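Local coordinates for DELTA1-pyrroline-2-carboxylate reductase (Thermococcus litoralis DSM 5473, PDB 6T3E), which probably catalyses the NAD(P)H-dependent reduction of delta1-pyrroline-2-carboxylate to L-proline, and here binds NADH together with L-proline, at residues Ala142-Ala147 and Glu172-Glu177; Leu220-Thr225 and Ala252-Ser257; Val245-Arg250 and Lys319-Ala324. All coordinates share one frame; numbering follows the deposited sequence.

Interaction 1: residues Ala142-Ala147 and Glu172-Glu177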
loop_
_atom_site.group_PDB
_atom_site.type_symbol
_atom_site.label_atom_id
_atom_site.label_comp_id
_atom_site.label_asym_id
_atom_site.label_seq_id
_atom_site.Cartn_x
_atom_site.Cartn_y
_atom_site.Cartn_z
ATOM N N ALA B 142 -22.029 5.453 -13.579
ATOM C CA ALA B 142 -22.079 4.725 -14.843
ATOM C C ALA B 142 -23.516 4.455 -15.256
ATOM O O ALA B 142 -23.850 4.538 -16.442
ATOM C CB ALA B 142 -21.292 3.422 -14.751
ATOM N N THR B 143 -24.384 4.150 -14.289
ATOM C CA THR B 143 -25.796 3.922 -14.592
ATOM C C THR B 143 -26.441 5.156 -15.226
ATOM O O THR B 143 -27.280 5.029 -16.122
ATOM C CB THR B 143 -26.530 3.502 -13.312
ATOM O OG1 THR B 143 -25.950 2.290 -12.812
ATOM C CG2 THR B 143 -28.030 3.298 -13.552
ATOM N N LYS B 144 -26.045 6.358 -14.790
ATOM C CA LYS B 144 -26.606 7.586 -15.358
ATOM C C LYS B 144 -26.375 7.681 -16.863
ATOM O O LYS B 144 -27.238 8.168 -17.603
ATOM C CB LYS B 144 -26.004 8.806 -14.671
ATOM C CG LYS B 144 -26.967 9.550 -13.780
ATOM C CD LYS B 144 -26.405 10.905 -13.379
ATOM C CE LYS B 144 -25.087 10.749 -12.637
ATOM N NZ LYS B 144 -24.531 12.074 -12.240
ATOM N N TYR B 145 -25.196 7.276 -17.326
ATOM C CA TYR B 145 -24.844 7.405 -18.731
ATOM C C TYR B 145 -25.219 6.196 -19.573
ATOM O O TYR B 145 -25.361 6.339 -20.792
ATOM C CB TYR B 145 -23.338 7.640 -18.882
ATOM C CG TYR B 145 -22.860 8.931 -18.282
ATOM C CD1 TYR B 145 -22.639 10.044 -19.080
ATOM C CD2 TYR B 145 -22.627 9.041 -16.918
ATOM C CE1 TYR B 145 -22.207 11.227 -18.538
ATOM C CE2 TYR B 145 -22.195 10.221 -16.362
ATOM C CZ TYR B 145 -21.985 11.313 -17.176
ATOM O OH TYR B 145 -21.547 12.493 -16.622
ATOM N N LEU B 146 -25.380 5.016 -18.958
ATOM C CA LEU B 146 -25.511 3.765 -19.701
ATOM C C LEU B 146 -26.879 3.108 -19.615
ATOM O O LEU B 146 -27.177 2.251 -20.447
ATOM C CB LEU B 146 -24.473 2.737 -19.220
ATOM C CG LEU B 146 -22.994 3.065 -19.401
ATOM C CD1 LEU B 146 -22.122 1.961 -18.842
ATOM C CD2 LEU B 146 -22.697 3.307 -20.865
ATOM N N ALA B 147 -27.712 3.479 -18.651
ATOM C CA ALA B 147 -28.988 2.813 -18.450
ATOM C C ALA B 147 -30.105 3.604 -19.112
ATOM O O ALA B 147 -30.037 4.832 -19.230
ATOM C CB ALA B 147 -29.291 2.632 -16.959
ATOM N N GLU B 172 -30.980 6.291 -6.782
ATOM C CA GLU B 172 -30.714 7.726 -6.786
ATOM C C GLU B 172 -30.630 8.279 -8.200
ATOM O O GLU B 172 -30.777 9.488 -8.395
ATOM C CB GLU B 172 -29.423 8.039 -6.020
ATOM C CG GLU B 172 -29.558 7.951 -4.498
ATOM C CD GLU B 172 -30.235 9.178 -3.894
ATOM O OE1 GLU B 172 -30.303 10.217 -4.588
ATOM O OE2 GLU B 172 -30.694 9.102 -2.727
ATOM N N VAL B 173 -30.443 7.410 -9.185
ATOM C CA VAL B 173 -30.173 7.820 -10.552
ATOM C C VAL B 173 -31.330 7.508 -11.503
ATOM O O VAL B 173 -31.442 8.165 -12.550
ATOM C CB VAL B 173 -28.858 7.162 -11.034
ATOM C CG1 VAL B 173 -28.802 6.958 -12.535
ATOM C CG2 VAL B 173 -27.654 7.958 -10.534
ATOM N N ARG B 174 -32.221 6.581 -11.154
ATOM C CA ARG B 174 -33.344 6.194 -11.998
ATOM C C ARG B 174 -34.623 6.131 -11.167
ATOM O O ARG B 174 -34.587 6.128 -9.935
ATOM C CB ARG B 174 -33.067 4.848 -12.679
ATOM C CG ARG B 174 -31.942 4.907 -13.705
ATOM C CD ARG B 174 -32.365 5.693 -14.934
ATOM N NE ARG B 174 -31.352 5.672 -15.988
ATOM C CZ ARG B 174 -30.549 6.695 -16.282
ATOM N NH1 ARG B 174 -30.639 7.828 -15.595
ATOM N NH2 ARG B 174 -29.654 6.589 -17.262
ATOM N N ASN B 175 -35.769 6.153 -11.849
ATOM C CA ASN B 175 -37.068 6.072 -11.169
ATOM C C ASN B 175 -37.481 4.604 -11.033
ATOM O O ASN B 175 -38.493 4.149 -11.567
ATOM C CB ASN B 175 -38.123 6.888 -11.915
ATOM C CG ASN B 175 -38.053 8.388 -11.597
ATOM O OD1 ASN B 175 -38.034 8.793 -10.430
ATOM N ND2 ASN B 175 -38.006 9.214 -12.642
ATOM N N ILE B 176 -36.678 3.866 -10.260
ATOM C CA ILE B 176 -36.905 2.440 -10.067
ATOM C C ILE B 176 -38.205 2.229 -9.302
ATOM O O ILE B 176 -38.491 2.926 -8.320
ATOM C CB ILE B 176 -35.702 1.820 -9.334
ATOM C CG1 ILE B 176 -34.407 2.196 -10.050
ATOM C CG2 ILE B 176 -35.812 0.307 -9.277
ATOM C CD1 ILE B 176 -34.224 1.506 -11.382
ATOM N N GLU B 177 -39.002 1.265 -9.744
ATOM C CA GLU B 177 -40.278 0.964 -9.106
ATOM C C GLU B 177 -40.289 -0.361 -8.360
ATOM O O GLU B 177 -40.884 -0.449 -7.282
ATOM C CB GLU B 177 -41.395 0.946 -10.155
ATOM C CG GLU B 177 -42.181 2.227 -10.264
ATOM C CD GLU B 177 -42.856 2.363 -11.609
ATOM O OE1 GLU B 177 -43.400 1.348 -12.097
ATOM O OE2 GLU B 177 -42.847 3.479 -12.176
#

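Interaction 2: residues Leu220-Thr225 and Ala252-Ser257. With NAI (1,4-dihydronicotinamide adenine dinucleotide), chain F.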
loop_
_atom_site.group_PDB
_atom_site.type_symbol
_atom_site.label_atom_id
_atom_site.label_comp_id
_atom_site.label_asym_id
_atom_site.label_seq_id
_atom_site.Cartn_x
_atom_site.Cartn_y
_atom_site.Cartn_z
ATOM N N LEU B 220 -29.593 -4.649 -14.251
ATOM C CA LEU B 220 -29.204 -5.836 -13.509
ATOM C C LEU B 220 -27.989 -5.531 -12.650
ATOM O O LEU B 220 -26.999 -4.973 -13.137
ATOM C CB LEU B 220 -28.896 -7.005 -14.447
ATOM C CG LEU B 220 -28.447 -8.297 -13.758
ATOM C CD1 LEU B 220 -29.553 -8.824 -12.859
ATOM C CD2 LEU B 220 -28.036 -9.333 -14.779
ATOM N N ILE B 221 -28.061 -5.923 -11.383
ATOM C CA ILE B 221 -26.977 -5.747 -10.429
ATOM C C ILE B 221 -26.450 -7.137 -10.093
ATOM O O ILE B 221 -27.208 -7.995 -9.626
ATOM C CB ILE B 221 -27.450 -5.020 -9.157
ATOM C CG1 ILE B 221 -27.777 -3.552 -9.437
ATOM C CG2 ILE B 221 -26.424 -5.151 -8.044
ATOM C CD1 ILE B 221 -28.751 -2.955 -8.431
ATOM N N VAL B 222 -25.160 -7.359 -10.334
ATOM C CA VAL B 222 -24.485 -8.606 -9.996
ATOM C C VAL B 222 -23.366 -8.259 -9.017
ATOM O O VAL B 222 -22.471 -7.466 -9.349
ATOM C CB VAL B 222 -23.942 -9.327 -11.243
ATOM C CG1 VAL B 222 -23.695 -10.781 -10.929
ATOM C CG2 VAL B 222 -24.914 -9.213 -12.424
ATOM N N ALA B 223 -23.428 -8.843 -7.797
ATOM C CA ALA B 223 -22.492 -8.611 -6.670
ATOM C C ALA B 223 -22.324 -9.936 -5.913
ATOM O O ALA B 223 -22.763 -10.129 -4.766
ATOM C CB ALA B 223 -22.980 -7.508 -5.728
ATOM N N THR B 224 -21.638 -10.860 -6.563
ATOM C CA THR B 224 -21.568 -12.240 -6.137
ATOM C C THR B 224 -20.179 -12.571 -5.596
ATOM O O THR B 224 -19.230 -11.797 -5.716
ATOM C CB THR B 224 -22.004 -13.101 -7.326
ATOM O OG1 THR B 224 -23.394 -12.837 -7.596
ATOM C CG2 THR B 224 -21.856 -14.517 -7.107
ATOM N N THR B 225 -20.100 -13.703 -4.898
ATOM C CA THR B 225 -18.844 -14.322 -4.474
ATOM C C THR B 225 -18.470 -15.526 -5.346
ATOM O O THR B 225 -17.362 -16.062 -5.222
ATOM C CB THR B 225 -18.984 -14.722 -2.989
ATOM O OG1 THR B 225 -18.946 -13.544 -2.181
ATOM C CG2 THR B 225 -17.926 -15.694 -2.492
ATOM N N ALA B 252 -11.677 -16.061 -11.660
ATOM C CA ALA B 252 -13.087 -16.152 -11.327
ATOM C C ALA B 252 -13.910 -15.158 -12.131
ATOM O O ALA B 252 -13.423 -14.092 -12.523
ATOM C CB ALA B 252 -13.305 -15.912 -9.829
ATOM N N ARG B 253 -15.175 -15.511 -12.349
ATOM C CA ARG B 253 -16.108 -14.646 -13.053
ATOM C C ARG B 253 -17.524 -15.048 -12.682
ATOM O O ARG B 253 -17.769 -16.189 -12.288
ATOM C CB ARG B 253 -15.917 -14.713 -14.566
ATOM C CG ARG B 253 -16.074 -16.082 -15.140
ATOM C CD ARG B 253 -16.122 -16.007 -16.634
ATOM N NE ARG B 253 -16.178 -17.334 -17.222
ATOM C CZ ARG B 253 -16.301 -17.557 -18.524
ATOM N NH1 ARG B 253 -16.381 -16.531 -19.365
ATOM N NH2 ARG B 253 -16.348 -18.800 -18.981
ATOM N N GLU B 254 -18.444 -14.083 -12.805
ATOM C CA GLU B 254 -19.868 -14.277 -12.562
ATOM C C GLU B 254 -20.701 -14.086 -13.825
ATOM O O GLU B 254 -21.911 -14.328 -13.796
ATOM C CB GLU B 254 -20.366 -13.325 -11.449
ATOM C CG GLU B 254 -20.274 -11.803 -11.769
ATOM C CD GLU B 254 -20.313 -10.864 -10.523
ATOM O OE1 GLU B 254 -20.895 -11.219 -9.478
ATOM O OE2 GLU B 254 -19.749 -9.750 -10.594
ATOM N N LEU B 255 -20.088 -13.675 -14.933
ATOM C CA LEU B 255 -20.766 -13.510 -16.213
ATOM C C LEU B 255 -20.161 -14.479 -17.214
ATOM O O LEU B 255 -18.936 -14.558 -17.340
ATOM C CB LEU B 255 -20.627 -12.079 -16.728
ATOM C CG LEU B 255 -20.582 -11.016 -15.635
ATOM C CD1 LEU B 255 -20.182 -9.658 -16.211
ATOM C CD2 LEU B 255 -21.937 -10.946 -14.964
ATOM N N ASP B 256 -21.007 -15.190 -17.948
ATOM C CA ASP B 256 -20.468 -16.064 -18.979
ATOM C C ASP B 256 -19.926 -15.235 -20.147
ATOM O O ASP B 256 -20.117 -14.018 -20.236
ATOM C CB ASP B 256 -21.519 -17.077 -19.442
ATOM C CG ASP B 256 -22.652 -16.447 -20.231
ATOM O OD1 ASP B 256 -22.852 -15.217 -20.137
ATOM O OD2 ASP B 256 -23.362 -17.201 -20.939
ATOM N N SER B 257 -19.194 -15.910 -21.032
ATOM C CA SER B 257 -18.566 -15.207 -22.144
ATOM C C SER B 257 -19.603 -14.548 -23.045
ATOM O O SER B 257 -19.337 -13.490 -23.629
ATOM C CB SER B 257 -17.696 -16.179 -22.936
ATOM O OG SER B 257 -16.729 -16.780 -22.094
HETATM P PA NAI F . -20.864 -10.702 0.543
HETATM O O1A NAI F . -20.262 -12.027 0.933
HETATM O O2A NAI F . -21.310 -9.952 1.782
HETATM O O5B NAI F . -22.093 -10.861 -0.540
HETATM C C5B NAI F . -21.831 -11.779 -1.595
HETATM C C4B NAI F . -23.207 -12.434 -2.054
HETATM O O4B NAI F . -23.037 -13.129 -3.130
HETATM C C3B NAI F . -23.681 -13.430 -0.971
HETATM O O3B NAI F . -24.908 -13.052 -0.539
HETATM C C2B NAI F . -23.694 -14.790 -1.701
HETATM O O2B NAI F . -24.757 -15.698 -1.125
HETATM C C1B NAI F . -23.955 -14.449 -2.931
HETATM N N9A NAI F . -23.572 -15.463 -3.877
HETATM C C8A NAI F . -22.363 -16.030 -3.888
HETATM N N7A NAI F . -22.346 -16.916 -4.878
HETATM C C5A NAI F . -23.545 -16.895 -5.482
HETATM C C6A NAI F . -24.028 -17.614 -6.549
HETATM N N6A NAI F . -23.437 -18.639 -7.388
HETATM N N1A NAI F . -25.274 -17.419 -6.978
HETATM C C2A NAI F . -26.050 -16.495 -6.360
HETATM N N3A NAI F . -25.571 -15.783 -5.310
HETATM C C4A NAI F . -24.305 -16.000 -4.873
HETATM O O3 NAI F . -19.652 -9.872 -0.241
HETATM P PN NAI F . -19.864 -8.364 -0.918
HETATM O O1N NAI F . -19.207 -7.405 0.055
HETATM O O2N NAI F . -21.319 -8.066 -1.149
HETATM O O5D NAI F . -19.095 -8.317 -2.348
HETATM C C5D NAI F . -19.787 -8.763 -3.455
HETATM C C4D NAI F . -18.794 -8.849 -4.645
HETATM O O4D NAI F . -18.378 -7.655 -5.019
HETATM C C3D NAI F . -17.535 -9.617 -4.219
HETATM O O3D NAI F . -17.143 -10.444 -5.254
HETATM C C2D NAI F . -16.464 -8.535 -4.021
HETATM O O2D NAI F . -15.086 -9.174 -4.193
HETATM C C1D NAI F . -16.764 -7.672 -4.957
HETATM N N1N NAI F . -16.296 -6.324 -4.592
HETATM C C2N NAI F . -15.705 -5.446 -5.585
HETATM C C3N NAI F . -15.662 -3.913 -5.332
HETATM C C7N NAI F . -15.668 -3.023 -6.605
HETATM O O7N NAI F . -15.770 -3.558 -7.646
HETATM N N7N NAI F . -15.551 -1.551 -6.497
HETATM C C4N NAI F . -16.224 -3.330 -4.051
HETATM C C5N NAI F . -16.312 -4.344 -2.904
HETATM C C6N NAI F . -16.417 -5.845 -3.229
#

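Interaction 3: residues Val245-Arg250 and Lys319-Ala324. With NAI (1,4-dihydronicotinamide adenine dinucleotide), chain F; PRO (proline), chain E.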
loop_
_atom_site.group_PDB
_atom_site.type_symbol
_atom_site.label_atom_id
_atom_site.label_comp_id
_atom_site.label_asym_id
_atom_site.label_seq_id
_atom_site.Cartn_x
_atom_site.Cartn_y
_atom_site.Cartn_z
ATOM N N VAL B 245 -19.847 -6.044 -10.265
ATOM C CA VAL B 245 -18.775 -5.602 -9.385
ATOM C C VAL B 245 -18.064 -6.760 -8.708
ATOM O O VAL B 245 -17.056 -6.541 -8.012
ATOM C CB VAL B 245 -19.287 -4.587 -8.340
ATOM C CG1 VAL B 245 -20.223 -3.592 -9.007
ATOM C CG2 VAL B 245 -19.984 -5.294 -7.200
ATOM N N GLY B 246 -18.528 -7.988 -8.919
ATOM C CA GLY B 246 -17.904 -9.117 -8.263
ATOM C C GLY B 246 -16.468 -9.287 -8.711
ATOM O O GLY B 246 -16.089 -8.915 -9.826
ATOM N N TRP B 247 -15.651 -9.807 -7.797
ATOM C CA TRP B 247 -14.256 -10.101 -8.081
ATOM C C TRP B 247 -13.763 -11.101 -7.045
ATOM O O TRP B 247 -13.892 -10.849 -5.846
ATOM C CB TRP B 247 -13.408 -8.825 -8.048
ATOM C CG TRP B 247 -11.967 -9.108 -8.270
ATOM C CD1 TRP B 247 -11.316 -9.166 -9.470
ATOM C CD2 TRP B 247 -10.992 -9.407 -7.268
ATOM N NE1 TRP B 247 -9.988 -9.473 -9.276
ATOM C CE2 TRP B 247 -9.763 -9.625 -7.933
ATOM C CE3 TRP B 247 -11.038 -9.508 -5.875
ATOM C CZ2 TRP B 247 -8.588 -9.937 -7.251
ATOM C CZ3 TRP B 247 -9.881 -9.819 -5.202
ATOM C CH2 TRP B 247 -8.665 -10.036 -5.892
ATOM N N VAL B 248 -13.224 -12.237 -7.505
ATOM C CA VAL B 248 -12.553 -13.184 -6.611
ATOM C C VAL B 248 -11.255 -13.645 -7.273
ATOM O O VAL B 248 -10.878 -14.817 -7.182
ATOM C CB VAL B 248 -13.440 -14.393 -6.237
ATOM C CG1 VAL B 248 -12.947 -15.051 -4.940
ATOM C CG2 VAL B 248 -14.911 -14.006 -6.102
ATOM N N GLY B 249 -10.557 -12.731 -7.933
ATOM C CA GLY B 249 -9.304 -13.047 -8.588
ATOM C C GLY B 249 -9.432 -13.026 -10.101
ATOM O O GLY B 249 -10.497 -12.780 -10.672
ATOM N N ARG B 250 -8.296 -13.270 -10.749
ATOM C CA ARG B 250 -8.280 -13.319 -12.200
ATOM C C ARG B 250 -8.783 -14.644 -12.768
ATOM O O ARG B 250 -8.981 -14.739 -13.984
ATOM C CB ARG B 250 -6.865 -13.076 -12.707
ATOM C CG ARG B 250 -6.112 -11.997 -11.991
ATOM C CD ARG B 250 -4.630 -12.078 -12.352
ATOM N NE ARG B 250 -4.407 -12.753 -13.634
ATOM C CZ ARG B 250 -4.246 -12.148 -14.813
ATOM N NH1 ARG B 250 -4.280 -10.818 -14.905
ATOM N NH2 ARG B 250 -4.051 -12.884 -15.910
ATOM N N LYS B 319 -18.423 -2.923 -16.057
ATOM C CA LYS B 319 -17.631 -3.859 -15.278
ATOM C C LYS B 319 -16.758 -3.079 -14.311
ATOM O O LYS B 319 -15.948 -2.253 -14.736
ATOM C CB LYS B 319 -16.763 -4.732 -16.179
ATOM C CG LYS B 319 -16.015 -5.784 -15.392
ATOM C CD LYS B 319 -16.992 -6.720 -14.707
ATOM C CE LYS B 319 -16.639 -6.958 -13.257
ATOM N NZ LYS B 319 -17.430 -8.123 -12.736
ATOM N N SER B 320 -16.917 -3.342 -13.021
ATOM C CA SER B 320 -16.214 -2.598 -11.990
ATOM C C SER B 320 -15.447 -3.553 -11.096
ATOM O O SER B 320 -16.001 -4.555 -10.642
ATOM C CB SER B 320 -17.174 -1.756 -11.158
ATOM O OG SER B 320 -16.580 -1.478 -9.914
ATOM N N VAL B 321 -14.170 -3.249 -10.876
ATOM C CA VAL B 321 -13.331 -3.974 -9.928
ATOM C C VAL B 321 -12.844 -3.101 -8.785
ATOM O O VAL B 321 -12.267 -3.637 -7.827
ATOM C CB VAL B 321 -12.124 -4.627 -10.628
ATOM C CG1 VAL B 321 -12.597 -5.798 -11.511
ATOM C CG2 VAL B 321 -11.371 -3.592 -11.425
ATOM N N GLY B 322 -12.979 -1.786 -8.885
ATOM C CA GLY B 322 -12.551 -0.855 -7.855
ATOM C C GLY B 322 -11.326 -0.074 -8.295
ATOM O O GLY B 322 -10.383 -0.626 -8.877
ATOM N N LEU B 323 -11.339 1.223 -8.030
ATOM C CA LEU B 323 -10.213 2.092 -8.342
ATOM C C LEU B 323 -9.935 2.989 -7.140
ATOM O O LEU B 323 -10.865 3.490 -6.499
ATOM C CB LEU B 323 -10.483 2.924 -9.603
ATOM C CG LEU B 323 -9.252 3.554 -10.265
ATOM C CD1 LEU B 323 -8.214 2.516 -10.670
ATOM C CD2 LEU B 323 -9.672 4.408 -11.452
ATOM N N ALA B 324 -8.650 3.201 -6.842
ATOM C CA ALA B 324 -8.273 3.864 -5.598
ATOM C C ALA B 324 -8.754 5.307 -5.516
ATOM O O ALA B 324 -8.876 5.838 -4.404
ATOM C CB ALA B 324 -6.754 3.817 -5.409
HETATM P PA NAI F . -20.864 -10.702 0.543
HETATM O O1A NAI F . -20.262 -12.027 0.933
HETATM O O2A NAI F . -21.310 -9.952 1.782
HETATM O O5B NAI F . -22.093 -10.861 -0.540
HETATM C C5B NAI F . -21.831 -11.779 -1.595
HETATM C C4B NAI F . -23.207 -12.434 -2.054
HETATM O O4B NAI F . -23.037 -13.129 -3.130
HETATM C C3B NAI F . -23.681 -13.430 -0.971
HETATM O O3B NAI F . -24.908 -13.052 -0.539
HETATM C C2B NAI F . -23.694 -14.790 -1.701
HETATM O O2B NAI F . -24.757 -15.698 -1.125
HETATM C C1B NAI F . -23.955 -14.449 -2.931
HETATM N N9A NAI F . -23.572 -15.463 -3.877
HETATM C C8A NAI F . -22.363 -16.030 -3.888
HETATM N N7A NAI F . -22.346 -16.916 -4.878
HETATM C C5A NAI F . -23.545 -16.895 -5.482
HETATM C C6A NAI F . -24.028 -17.614 -6.549
HETATM N N6A NAI F . -23.437 -18.639 -7.388
HETATM N N1A NAI F . -25.274 -17.419 -6.978
HETATM C C2A NAI F . -26.050 -16.495 -6.360
HETATM N N3A NAI F . -25.571 -15.783 -5.310
HETATM C C4A NAI F . -24.305 -16.000 -4.873
HETATM O O3 NAI F . -19.652 -9.872 -0.241
HETATM P PN NAI F . -19.864 -8.364 -0.918
HETATM O O1N NAI F . -19.207 -7.405 0.055
HETATM O O2N NAI F . -21.319 -8.066 -1.149
HETATM O O5D NAI F . -19.095 -8.317 -2.348
HETATM C C5D NAI F . -19.787 -8.763 -3.455
HETATM C C4D NAI F . -18.794 -8.849 -4.645
HETATM O O4D NAI F . -18.378 -7.655 -5.019
HETATM C C3D NAI F . -17.535 -9.617 -4.219
HETATM O O3D NAI F . -17.143 -10.444 -5.254
HETATM C C2D NAI F . -16.464 -8.535 -4.021
HETATM O O2D NAI F . -15.086 -9.174 -4.193
HETATM C C1D NAI F . -16.764 -7.672 -4.957
HETATM N N1N NAI F . -16.296 -6.324 -4.592
HETATM C C2N NAI F . -15.705 -5.446 -5.585
HETATM C C3N NAI F . -15.662 -3.913 -5.332
HETATM C C7N NAI F . -15.668 -3.023 -6.605
HETATM O O7N NAI F . -15.770 -3.558 -7.646
HETATM N N7N NAI F . -15.551 -1.551 -6.497
HETATM C C4N NAI F . -16.224 -3.330 -4.051
HETATM C C5N NAI F . -16.312 -4.344 -2.904
HETATM C C6N NAI F . -16.417 -5.845 -3.229
HETATM N N PRO E . -12.213 -5.307 -4.601
HETATM C CA PRO E . -12.839 -4.415 -3.619
HETATM C C PRO E . -12.275 -2.997 -3.600
HETATM O O PRO E . -11.648 -2.518 -4.556
HETATM C CB PRO E . -12.550 -5.120 -2.295
HETATM C CG PRO E . -12.563 -6.576 -2.646
HETATM C CD PRO E . -12.102 -6.688 -4.091
HETATM O OXT PRO E . -12.439 -2.290 -2.605
#

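Interaction 1: residues Ala142-Ala147 and Glu172-Glu177
Arg174 reaches across to the C-terminal end of helix 128-146, where its NH2 meets the backbone oxygens of Lys144 and Ala147. The contact thus joins, beside the parallel sheet of the Rossmann-type dinucleotide-binding domain, the end of helix 128-146 and the residues at and just past the end of helix 161-173, with Lys144 and Val173 as the closest pair of backbone positions (CA to CA 6.0 Å). The buried part is tightly packed. NH2 donates to Lys144 O at 2.9 Å and to Ala147 O at 2.7 Å, both with moderately bent bonds (N-H...O 151° and 147°). In each case the nitrogen stands above the carbonyl plane, while the two oxygens lie at the guanidinium edge. Thr143 O instead sits over one face of the group, and its angle to NH2 is too poor for a hydrogen bond. The C-terminal end of the helix would probably favour a cation here. Ala147 CB rests 3.8 Å from Arg174 NE, which bonds weakly to Arg148 O. Ile219 of the neighbouring strand packs against Thr143, Ala147 and Arg174. Val173 belongs to the same close packing: its CG1 lies 3.4 Å from Lys144 CG, the two side chains crossing at about a right angle, and Thr143 CG2 meets that CG1 at 3.9 Å.

The looser, more open side is the lysine beyond CG, which leads away from Val173 and carries NZ to a salt bridge with Glu47. Arg174, by contrast, folds back at its second torsion (chi2 -70°), which brings NH1 within 3.2 Å of Val173 O, a hydrogen bond to the residue just before it.

Interaction 2: residues Leu220-Thr225 and Ala252-Ser257
Glu254 OE1 accepts the backbone N-H of Thr224 at an N to OE1 distance of 3.0 Å. The donor approaches nearly along the C-O axis of the carboxylate, and the bond is bent, with an N-H...O angle of 140°. Next to this polar link lies Val222, whose CG1 is 3.4 Å from Glu254 CD; the glutamate and valine side chains run alongside one another, pointing opposite ways. The other valine branch turns to Leu255, with CG2 4.3 Å from CD2, a looser apolar touch. The first torsion of Glu254 (chi1 64°) puts CG in the crowded position between its backbone N and carbonyl carbon; from there the chain runs extended, which carries the carboxylate to the Thr224 amide.

That amide belongs to the loop leaving strand 219-222, in the parallel sheet of a Rossmann-type fold, and such loops at the C-terminal ends of the strands line the dinucleotide site. Thr224 shows the consequence: its carbonyl O accepts a hydrogen bond from O3D of the nicotinamide ribose of NADH (2.5 Å), while its CG2, anti to the backbone N, lies 3.3 Å from the adenine N7A. The loop therefore faces the glutamate with its N-H and the cofactor with its carbonyl and methyl.

A second shell fixes Glu254 itself. OE2 is hydrogen-bonded to Ser244 OG and, weakly, to Gly246 N, so both carboxylate oxygens of this buried side chain have partners. Asp279 OD1 accepts the backbone amides of both Glu254 and Leu255. Further out, Arg253 NH1 donates to Ser257 OG in the guanidinium plane at 2.8 Å, and Asp256, at the N-cap position of helix 257-262, directs OD1 to Thr259 OG1.

Interaction 3: residues Val245-Arg250 and Lys319-Ala324
Val245 and Ser320 meet mainly through backbone: the CA of Val245 points its hydrogen at Ser320 O, with a CA to O distance of 3.2 Å and an angle at H of 154°. Their side chains approach only loosely at CG1 and CB, and Ser320 instead turns its hydroxyl to the cofactor, where OG donates to the carboxamide O7N of NADH at 3.2 Å. The aromatic end of the contact is Trp247, whose side chain runs at a slant to that of Val321, with CD1 4.1 Å from CG1. With CG anti to the backbone N (chi1 177°), the indole also meets the bound proline, CE3 coming within 3.5 Å of the ligand's CD.

The two loops follow neighbouring parallel strands, 241-244 and 316-319, at the C-terminal edge of the strands of the Rossmann-type sheet, so they line the nicotinamide half of the cofactor site together. Trp247 holds the nicotinamide ribose with its main chain. Its N-H donates almost straight to O3D (3.0 Å, 167°), and its carbonyl O accepts from O2D at 2.6 Å. Gly322 sets its CA beside the nicotinamide carboxamide and 3.8 Å from O of the bound proline; a side chain at this position would run into the proline carboxylate.

Lys319 bends at its second and third torsions and reaches Gly246 O with NZ in a weak hydrogen bond of 3.3 Å. The stronger partners of NZ lie outside: Ser244 OG and, as a salt bridge, Asp279 OD2. Around the indole, NE1 donates to Glu276 O, Phe74 makes an edge-to-face ring contact, and the backbone N of Gly249 stands over the centre of one face.

Overall arrangement
Interactions 2 and 3 are adjacent, their centres 10 Å apart, and both touch NADH. Val222 O and Val245 N are 3.1 Å apart, a probable hydrogen bond where the two neighbouring parallel strands end, and Glu254 OE2 lies 3.6 Å from Lys319 NZ, a long and weak ion pair. The segments alternate along the chain, and O3D of the nicotinamide ribose is bonded to both contacts; interaction 3 alone reaches the proline. Interaction 1 stands apart, its centre about 20 Å from that of interaction 2 and 21 Å from that of interaction 3. Nearest atoms are about 7 Å away in each case, and the Thr143 side chain is about 13 Å from NADH.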